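Local coordinates for structure-specific endonuclease subunit slx1 (Schizosaccharomyces pombe, PDB 4ZDT), which cuts branched DNA as the catalytic subunit of the Slx1-Slx4 structure-specific endonuclease, here represented by its RING finger domain bound to the C-terminal domain of Slx4, at residues N7-C12 with I30-C35; N21-D26 with R59-R64. All blocks are in the same frame, centred on the assembly; numbering follows the deposited sequence.

Interaction 1 of 2, residues N7-C12 with I30-C35. With ZN (zinc ion), chain E.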
ATOM      1  N   ASN A   7     -10.544  13.112   0.975  1.00 39.97           N
ATOM      2  CA  ASN A   7     -11.865  12.910   1.558  1.00 40.62           C
ATOM      3  C   ASN A   7     -11.909  11.940   2.741  1.00 40.26           C
ATOM      4  O   ASN A   7     -12.991  11.555   3.184  1.00 39.72           O
ATOM      5  CB  ASN A   7     -12.858  12.460   0.483  1.00 41.11           C
ATOM      6  CG  ASN A   7     -12.624  11.032   0.035  1.00 42.96           C
ATOM      7  OD1 ASN A   7     -11.545  10.475   0.234  0.50 44.52           O
ATOM      8  ND2 ASN A   7     -13.639  10.428  -0.574  1.00 43.63           N
ATOM      9  N   LEU A   8     -10.747  11.546   3.256  1.00 39.71           N
ATOM     10  CA  LEU A   8     -10.721  10.649   4.407  1.00 40.07           C
ATOM     11  C   LEU A   8      -9.943  11.221   5.592  1.00 40.77           C
ATOM     12  O   LEU A   8     -10.270  10.921   6.745  1.00 40.74           O
ATOM     13  CB  LEU A   8     -10.146   9.276   4.004  1.00 39.55           C
ATOM     14  CG  LEU A   8     -10.922   8.484   2.937  1.00 39.50           C
ATOM     15  CD1 LEU A   8     -10.125   7.269   2.430  1.00 37.18           C
ATOM     16  CD2 LEU A   8     -12.303   8.045   3.443  1.00 38.18           C
ATOM     17  N   CYS A   9      -8.904  12.023   5.308  1.00 41.08           N
ATOM     18  CA  CYS A   9      -8.053  12.600   6.353  1.00 41.98           C
ATOM     19  C   CYS A   9      -8.083  14.135   6.378  1.00 43.54           C
ATOM     20  O   CYS A   9      -7.545  14.759   7.305  1.00 43.41           O
ATOM     21  CB  CYS A   9      -6.617  12.114   6.206  1.00 41.34           C
ATOM     22  SG  CYS A   9      -5.643  13.045   5.029  1.00 38.85           S
ATOM     23  N   TYR A  10      -8.681  14.726   5.341  1.00 44.66           N
ATOM     24  CA  TYR A  10      -8.932  16.171   5.247  1.00 46.53           C
ATOM     25  C   TYR A  10      -7.690  17.054   5.102  1.00 47.23           C
ATOM     26  O   TYR A  10      -7.805  18.294   5.113  1.00 47.40           O
ATOM     27  CB  TYR A  10      -9.846  16.666   6.395  1.00 46.64           C
ATOM     28  CG  TYR A  10     -11.019  15.737   6.634  1.00 48.88           C
ATOM     29  CD1 TYR A  10     -12.009  15.567   5.664  1.00 50.29           C
ATOM     30  CD2 TYR A  10     -11.120  15.009   7.823  1.00 50.92           C
ATOM     31  CE1 TYR A  10     -13.067  14.695   5.870  1.00 52.15           C
ATOM     32  CE2 TYR A  10     -12.184  14.141   8.043  1.00 52.04           C
ATOM     33  CZ  TYR A  10     -13.150  13.986   7.058  1.00 52.82           C
ATOM     34  OH  TYR A  10     -14.211  13.131   7.257  1.00 54.88           O
ATOM     35  N   GLU A  11      -6.519  16.433   4.952  1.00 48.00           N
ATOM     36  CA  GLU A  11      -5.305  17.170   4.612  1.00 48.90           C
ATOM     37  C   GLU A  11      -5.288  17.433   3.118  1.00 49.51           C
ATOM     38  O   GLU A  11      -5.939  16.719   2.338  1.00 49.20           O
ATOM     39  CB  GLU A  11      -4.031  16.412   5.026  1.00 49.19           C
ATOM     40  CG  GLU A  11      -4.006  15.910   6.470  1.00 50.68           C
ATOM     41  CD  GLU A  11      -4.032  17.033   7.497  1.00 53.79           C
ATOM     42  OE1 GLU A  11      -3.324  18.048   7.297  1.00 53.12           O
ATOM     43  OE2 GLU A  11      -4.755  16.892   8.513  1.00 55.56           O
ATOM     44  N   CYS A  12      -4.556  18.466   2.720  1.00 50.27           N
ATOM     45  CA  CYS A  12      -4.453  18.824   1.319  1.00 51.47           C
ATOM     46  C   CYS A  12      -3.602  17.825   0.556  1.00 51.29           C
ATOM     47  O   CYS A  12      -2.674  17.238   1.106  1.00 51.53           O
ATOM     48  CB  CYS A  12      -3.923  20.249   1.148  1.00 51.58           C
ATOM     49  SG  CYS A  12      -5.076  21.600   1.456  1.00 56.06           S
ATOM     50  N   ILE A  30     -12.101  11.663  -4.189  1.00 25.94           N
ATOM     51  CA  ILE A  30     -10.652  11.821  -4.248  1.00 26.52           C
ATOM     52  C   ILE A  30     -10.032  11.634  -2.854  1.00 26.87           C
ATOM     53  O   ILE A  30     -10.568  12.119  -1.848  1.00 26.57           O
ATOM     54  CB  ILE A  30     -10.230  13.158  -4.929  1.00 27.54           C
ATOM     55  CG1 ILE A  30     -10.676  13.149  -6.409  1.00 27.76           C
ATOM     56  CG2 ILE A  30      -8.709  13.350  -4.881  1.00 26.84           C
ATOM     57  CD1 ILE A  30     -10.606  14.509  -7.117  1.00 30.22           C
ATOM     58  N   ASN A  31      -8.900  10.940  -2.797  1.00 25.85           N
ATOM     59  CA  ASN A  31      -8.219  10.705  -1.526  1.00 26.45           C
ATOM     60  C   ASN A  31      -6.792  10.187  -1.689  1.00 26.12           C
ATOM     61  O   ASN A  31      -6.421   9.687  -2.752  1.00 25.86           O
ATOM     62  CB  ASN A  31      -9.030   9.741  -0.656  1.00 26.50           C
ATOM     63  CG  ASN A  31      -9.702   8.650  -1.466  1.00 27.64           C
ATOM     64  OD1 ASN A  31      -9.048   7.929  -2.221  1.00 28.56           O
ATOM     65  ND2 ASN A  31     -11.015   8.523  -1.314  1.00 24.34           N
ATOM     66  N   HIS A  32      -5.996  10.309  -0.627  1.00 26.01           N
ATOM     67  CA  HIS A  32      -4.604   9.833  -0.638  1.00 25.41           C
ATOM     68  C   HIS A  32      -4.644   8.333  -0.868  1.00 24.27           C
ATOM     69  O   HIS A  32      -5.526   7.658  -0.351  1.00 23.42           O
ATOM     70  CB  HIS A  32      -3.920  10.048   0.723  1.00 25.61           C
ATOM     71  CG  HIS A  32      -3.570  11.468   1.025  1.00 27.05           C
ATOM     72  ND1 HIS A  32      -4.237  12.210   1.979  1.00 28.82           N
ATOM     73  CD2 HIS A  32      -2.604  12.273   0.525  1.00 29.13           C
ATOM     74  CE1 HIS A  32      -3.698  13.417   2.043  1.00 30.23           C
ATOM     75  NE2 HIS A  32      -2.707  13.479   1.172  1.00 30.12           N
ATOM     76  N   LEU A  33      -3.688   7.816  -1.636  1.00 24.08           N
ATOM     77  CA  LEU A  33      -3.555   6.358  -1.822  1.00 24.16           C
ATOM     78  C   LEU A  33      -3.488   5.633  -0.502  1.00 24.57           C
ATOM     79  O   LEU A  33      -4.210   4.663  -0.296  1.00 23.98           O
ATOM     80  CB  LEU A  33      -2.307   6.014  -2.645  1.00 23.63           C
ATOM     81  CG  LEU A  33      -2.285   6.487  -4.098  1.00 24.65           C
ATOM     82  CD1 LEU A  33      -0.891   6.312  -4.688  1.00 24.45           C
ATOM     83  CD2 LEU A  33      -3.321   5.662  -4.912  1.00 26.92           C
ATOM     84  N   THR A  34      -2.612   6.099   0.399  1.00 24.73           N
ATOM     85  CA  THR A  34      -2.448   5.415   1.681  1.00 25.00           C
ATOM     86  C   THR A  34      -3.711   5.480   2.516  1.00 24.97           C
ATOM     87  O   THR A  34      -4.095   4.485   3.119  1.00 24.79           O
ATOM     88  CB  THR A  34      -1.218   5.922   2.480  1.00 25.04           C
ATOM     89  OG1 THR A  34      -1.292   7.345   2.592  1.00 25.73           O
ATOM     90  CG2 THR A  34       0.039   5.572   1.741  1.00 23.80           C
ATOM     91  N   CYS A  35      -4.384   6.634   2.529  1.00 25.01           N
ATOM     92  CA  CYS A  35      -5.656   6.741   3.251  1.00 25.47           C
ATOM     93  C   CYS A  35      -6.709   5.745   2.758  1.00 24.43           C
ATOM     94  O   CYS A  35      -7.319   5.025   3.547  1.00 24.06           O
ATOM     95  CB  CYS A  35      -6.231   8.172   3.185  1.00 25.96           C
ATOM     96  SG  CYS A  35      -5.209   9.361   4.066  1.00 28.95           S
TER
HETATM   97 ZN    ZN E 301      -5.673  11.430   3.223  1.00 43.55          ZN
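C9, H32 and C35 meet at a zinc ion, in one of the two metal sites of the RING finger of Slx1. C6 is the fourth ligand and completes a site of three cysteines and one histidine. The metal is held by C9 SG at 2.4 Å, by C35 SG at 2.3 Å and by H32 through ND1, which leaves NE2 on the far side of the ring. C9 SG sits at the edge of that imidazole, near its plane. The backbone N-H of E11 is hydrogen-bonded to the same sulfur, which probably stabilises the thiolate.

The tight part lies round the metal and at N7. There N7 N donates to I30 O at 3.0 Å. The N7 side chain has CG between its backbone N and carbonyl carbon (chi1 72°), which turns the amide toward N31. The bond from N31 ND2 to N7 OD1 is very short, and its geometry is doubtful. L8 adds a thin apolar patch, with CD1 4.1 Å from C35 CB, and also touches L36 on the helix 33-40.

Toward E11 and C12 the contact loosens. Both residues are exposed, and C12 O comes only to 3.8 Å from H32 NE2, at the ring edge.

Interaction 2 of 2, residues N21-D26 with R59-R64; sequences NCPFTD and RVLRWR. With ZN (zinc ion), chain F.
The guanidinium of R59 lies flat on one face of the F24 ring, with the planes 6° apart and the centres 3.9 Å apart. R59 NE stands over the middle of the ring. R59 CD follows along the same face and makes a CH-pi contact. The side chain reaches this place because it is extended from CG to NE.

At the edge of the guanidinium is the carboxylate of D26, nearly coplanar with it. The grip is end-on: R59 NH1 donates to D26 OD1 at 3.0 Å, and R59 NH2 to D26 OD2 at 2.8 Å. Each oxygen uses its syn lone pair. The paired bonds probably limit the rotation of the guanidinium, consistent with its lying parallel to the ring.

L61, on the strand 60-62, packs beside this stack. Its CD1 is at the edge of the F24 ring, 4.0 Å from F24 CE1. The same methyl touches P23 CD at 3.8 Å.

C22 anchors 21-26 to the second zinc ion through SG, at 2.3 Å. C27, C54 and C57 complete this four-cysteine site of the RING finger. The loop after the strand 20-21 is thus joined to the strand 60-62 right beside the metal.

The chemistry is mixed: the D26 carboxylate probably offsets the charge of R59, while the F24 face adds cation-pi attraction.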
ATOM      1  N   ASN A  21      -8.761   8.173  -7.110  1.00 26.02           N
ATOM      2  CA  ASN A  21     -10.080   8.693  -7.446  1.00 25.78           C
ATOM      3  C   ASN A  21     -11.005   7.581  -7.930  1.00 25.00           C
ATOM      4  O   ASN A  21     -10.605   6.713  -8.715  1.00 23.57           O
ATOM      5  CB  ASN A  21     -10.023   9.830  -8.475  1.00 26.62           C
ATOM      6  CG  ASN A  21      -9.788   9.330  -9.875  1.00 29.33           C
ATOM      7  OD1 ASN A  21      -8.682   8.895 -10.218  1.00 33.12           O
ATOM      8  ND2 ASN A  21     -10.843   9.355 -10.695  1.00 29.78           N
ATOM      9  N   CYS A  22     -12.237   7.614  -7.442  1.00 23.93           N
ATOM     10  CA  CYS A  22     -13.275   6.742  -7.953  1.00 23.33           C
ATOM     11  C   CYS A  22     -13.420   7.045  -9.441  1.00 22.83           C
ATOM     12  O   CYS A  22     -13.552   8.207  -9.828  1.00 22.14           O
ATOM     13  CB  CYS A  22     -14.581   6.990  -7.215  1.00 23.64           C
ATOM     14  SG  CYS A  22     -15.944   5.902  -7.704  1.00 25.14           S
ATOM     15  N   PRO A  23     -13.364   5.997 -10.286  1.00 22.92           N
ATOM     16  CA  PRO A  23     -13.318   6.212 -11.739  1.00 22.94           C
ATOM     17  C   PRO A  23     -14.642   6.674 -12.336  1.00 23.50           C
ATOM     18  O   PRO A  23     -14.677   6.958 -13.522  1.00 24.06           O
ATOM     19  CB  PRO A  23     -12.932   4.817 -12.301  1.00 22.65           C
ATOM     20  CG  PRO A  23     -13.495   3.842 -11.288  1.00 21.91           C
ATOM     21  CD  PRO A  23     -13.363   4.559  -9.926  1.00 22.27           C
ATOM     22  N   PHE A  24     -15.709   6.730 -11.542  1.00 23.64           N
ATOM     23  CA  PHE A  24     -16.997   7.184 -12.049  1.00 25.39           C
ATOM     24  C   PHE A  24     -17.134   8.702 -11.834  1.00 25.62           C
ATOM     25  O   PHE A  24     -17.063   9.190 -10.716  1.00 26.00           O
ATOM     26  CB  PHE A  24     -18.162   6.401 -11.420  1.00 25.05           C
ATOM     27  CG  PHE A  24     -18.164   4.937 -11.819  1.00 24.49           C
ATOM     28  CD1 PHE A  24     -17.423   3.999 -11.092  1.00 23.92           C
ATOM     29  CD2 PHE A  24     -18.831   4.520 -12.968  1.00 25.36           C
ATOM     30  CE1 PHE A  24     -17.403   2.623 -11.482  1.00 23.68           C
ATOM     31  CE2 PHE A  24     -18.798   3.162 -13.384  1.00 23.09           C
ATOM     32  CZ  PHE A  24     -18.081   2.221 -12.632  1.00 23.92           C
ATOM     33  N   THR A  25     -17.316   9.419 -12.927  1.00 26.48           N
ATOM     34  CA  THR A  25     -17.408  10.885 -12.898  1.00 27.71           C
ATOM     35  C   THR A  25     -18.592  11.343 -12.045  1.00 27.66           C
ATOM     36  O   THR A  25     -18.534  12.418 -11.444  1.00 27.15           O
ATOM     37  CB  THR A  25     -17.460  11.454 -14.301  1.00 27.92           C
ATOM     38  OG1 THR A  25     -16.373  10.898 -15.039  1.00 29.65           O
ATOM     39  CG2 THR A  25     -17.292  12.980 -14.297  1.00 29.81           C
ATOM     40  N   ASP A  26     -19.637  10.509 -11.946  1.00 27.29           N
ATOM     41  CA  ASP A  26     -20.787  10.848 -11.109  1.00 27.53           C
ATOM     42  C   ASP A  26     -20.435  10.853  -9.633  1.00 27.63           C
ATOM     43  O   ASP A  26     -21.216  11.322  -8.817  1.00 27.70           O
ATOM     44  CB  ASP A  26     -22.030   9.963 -11.393  1.00 28.46           C
ATOM     45  CG  ASP A  26     -21.843   8.477 -10.997  1.00 29.96           C
ATOM     46  OD1 ASP A  26     -21.177   8.177  -9.974  1.00 31.60           O
ATOM     47  OD2 ASP A  26     -22.418   7.610 -11.689  1.00 28.23           O
ATOM     48  N   ARG A  59     -20.148   1.926  -4.576  1.00 26.88           N
ATOM     49  CA  ARG A  59     -19.797   0.827  -5.490  1.00 25.41           C
ATOM     50  C   ARG A  59     -18.630   0.035  -4.883  1.00 25.20           C
ATOM     51  O   ARG A  59     -17.811   0.607  -4.161  1.00 23.65           O
ATOM     52  CB  ARG A  59     -19.387   1.351  -6.863  1.00 25.42           C
ATOM     53  CG  ARG A  59     -20.509   2.026  -7.686  1.00 24.02           C
ATOM     54  CD  ARG A  59     -19.887   2.632  -8.944  1.00 22.00           C
ATOM     55  NE  ARG A  59     -20.834   3.218  -9.905  1.00 23.03           N
ATOM     56  CZ  ARG A  59     -21.129   4.512  -9.980  1.00 24.98           C
ATOM     57  NH1 ARG A  59     -20.592   5.386  -9.114  1.00 23.94           N
ATOM     58  NH2 ARG A  59     -21.978   4.940 -10.912  1.00 25.29           N
ATOM     59  N   VAL A  60     -18.563  -1.271  -5.159  1.00 24.66           N
ATOM     60  CA  VAL A  60     -17.446  -2.097  -4.654  1.00 24.17           C
ATOM     61  C   VAL A  60     -16.561  -2.442  -5.821  1.00 23.76           C
ATOM     62  O   VAL A  60     -16.961  -3.201  -6.721  1.00 24.10           O
ATOM     63  CB  VAL A  60     -17.936  -3.382  -3.945  1.00 23.92           C
ATOM     64  CG1 VAL A  60     -16.754  -4.246  -3.515  1.00 24.90           C
ATOM     65  CG2 VAL A  60     -18.778  -3.014  -2.728  1.00 24.49           C
ATOM     66  N   LEU A  61     -15.359  -1.872  -5.819  1.00 23.00           N
ATOM     67  CA  LEU A  61     -14.475  -1.923  -6.977  1.00 23.06           C
ATOM     68  C   LEU A  61     -13.144  -2.521  -6.579  1.00 22.93           C
ATOM     69  O   LEU A  61     -12.829  -2.567  -5.394  1.00 23.34           O
ATOM     70  CB  LEU A  61     -14.259  -0.519  -7.549  1.00 23.10           C
ATOM     71  CG  LEU A  61     -15.555   0.246  -7.868  1.00 24.22           C
ATOM     72  CD1 LEU A  61     -15.181   1.668  -8.237  1.00 24.52           C
ATOM     73  CD2 LEU A  61     -16.330  -0.435  -9.002  1.00 22.98           C
ATOM     74  N   ARG A  62     -12.374  -2.971  -7.568  1.00 22.71           N
ATOM     75  CA  ARG A  62     -11.037  -3.513  -7.311  1.00 22.31           C
ATOM     76  C   ARG A  62     -10.076  -2.347  -7.156  1.00 21.92           C
ATOM     77  O   ARG A  62     -10.314  -1.262  -7.709  1.00 20.44           O
ATOM     78  CB  ARG A  62     -10.597  -4.394  -8.479  1.00 23.16           C
ATOM     79  CG  ARG A  62     -11.393  -5.689  -8.573  1.00 24.75           C
ATOM     80  CD  ARG A  62     -11.175  -6.449  -9.888  1.00 27.64           C
ATOM     81  NE  ARG A  62     -12.002  -7.666  -9.856  1.00 30.98           N
ATOM     82  CZ  ARG A  62     -11.901  -8.699 -10.711  1.00 33.39           C
ATOM     83  NH1 ARG A  62     -11.015  -8.680 -11.695  1.00 32.76           N
ATOM     84  NH2 ARG A  62     -12.701  -9.749 -10.567  1.00 31.51           N
ATOM     85  N   TRP A  63      -8.979  -2.589  -6.443  1.00 21.25           N
ATOM     86  CA  TRP A  63      -8.003  -1.556  -6.111  1.00 21.08           C
ATOM     87  C   TRP A  63      -7.573  -0.781  -7.337  1.00 21.17           C
ATOM     88  O   TRP A  63      -7.501   0.449  -7.321  1.00 19.74           O
ATOM     89  CB  TRP A  63      -6.771  -2.179  -5.413  1.00 21.20           C
ATOM     90  CG  TRP A  63      -5.726  -1.148  -5.059  1.00 22.08           C
ATOM     91  CD1 TRP A  63      -4.456  -1.040  -5.568  1.00 21.63           C
ATOM     92  CD2 TRP A  63      -5.897  -0.037  -4.170  1.00 21.84           C
ATOM     93  NE1 TRP A  63      -3.814   0.063  -5.023  1.00 21.75           N
ATOM     94  CE2 TRP A  63      -4.678   0.688  -4.160  1.00 22.77           C
ATOM     95  CE3 TRP A  63      -6.959   0.410  -3.371  1.00 22.77           C
ATOM     96  CZ2 TRP A  63      -4.500   1.845  -3.388  1.00 23.39           C
ATOM     97  CZ3 TRP A  63      -6.768   1.565  -2.582  1.00 22.59           C
ATOM     98  CH2 TRP A  63      -5.552   2.262  -2.607  1.00 21.06           C
ATOM     99  N   ARG A  64      -7.274  -1.504  -8.410  1.00 21.63           N
ATOM    100  CA  ARG A  64      -6.777  -0.891  -9.639  1.00 22.91           C
ATOM    101  C   ARG A  64      -7.686   0.221 -10.162  1.00 22.51           C
ATOM    102  O   ARG A  64      -7.210   1.234 -10.674  1.00 21.96           O
ATOM    103  CB  ARG A  64      -6.576  -1.953 -10.722  1.00 23.56           C
ATOM    104  CG  ARG A  64      -5.536  -1.584 -11.768  1.00 25.37           C
ATOM    105  CD  ARG A  64      -5.195  -2.773 -12.651  1.00 26.65           C
ATOM    106  NE  ARG A  64      -4.216  -3.662 -12.027  1.00 26.32           N
ATOM    107  CZ  ARG A  64      -2.906  -3.437 -12.012  1.00 27.76           C
ATOM    108  NH1 ARG A  64      -2.411  -2.352 -12.591  1.00 25.61           N
ATOM    109  NH2 ARG A  64      -2.090  -4.297 -11.417  1.00 28.60           N
TER
HETATM  110 ZN    ZN F 302     -17.300   6.355  -5.937  1.00 32.57          ZN

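Both interactions are surface contacts of one small RING finger. Interaction 1 holds three ligands of one zinc ion, interaction 2 one ligand of the other. Their segments alternate along the chain, consistent with the cross-brace topology of RING domains. In interaction 1 the metal itself joins the segments, since both supply ligands. In interaction 2 only 21-26 binds zinc, and side-chain stacking and ion pairing make the connection. Metal bonds and a backbone hydrogen bond serve the first, charge and aromatic contact the second. Their centres are 15 Å apart, yet they touch: L33 O meets W63 CH2, and I30 packs on N21. L33 and W63 also both contact the Slx4 chain.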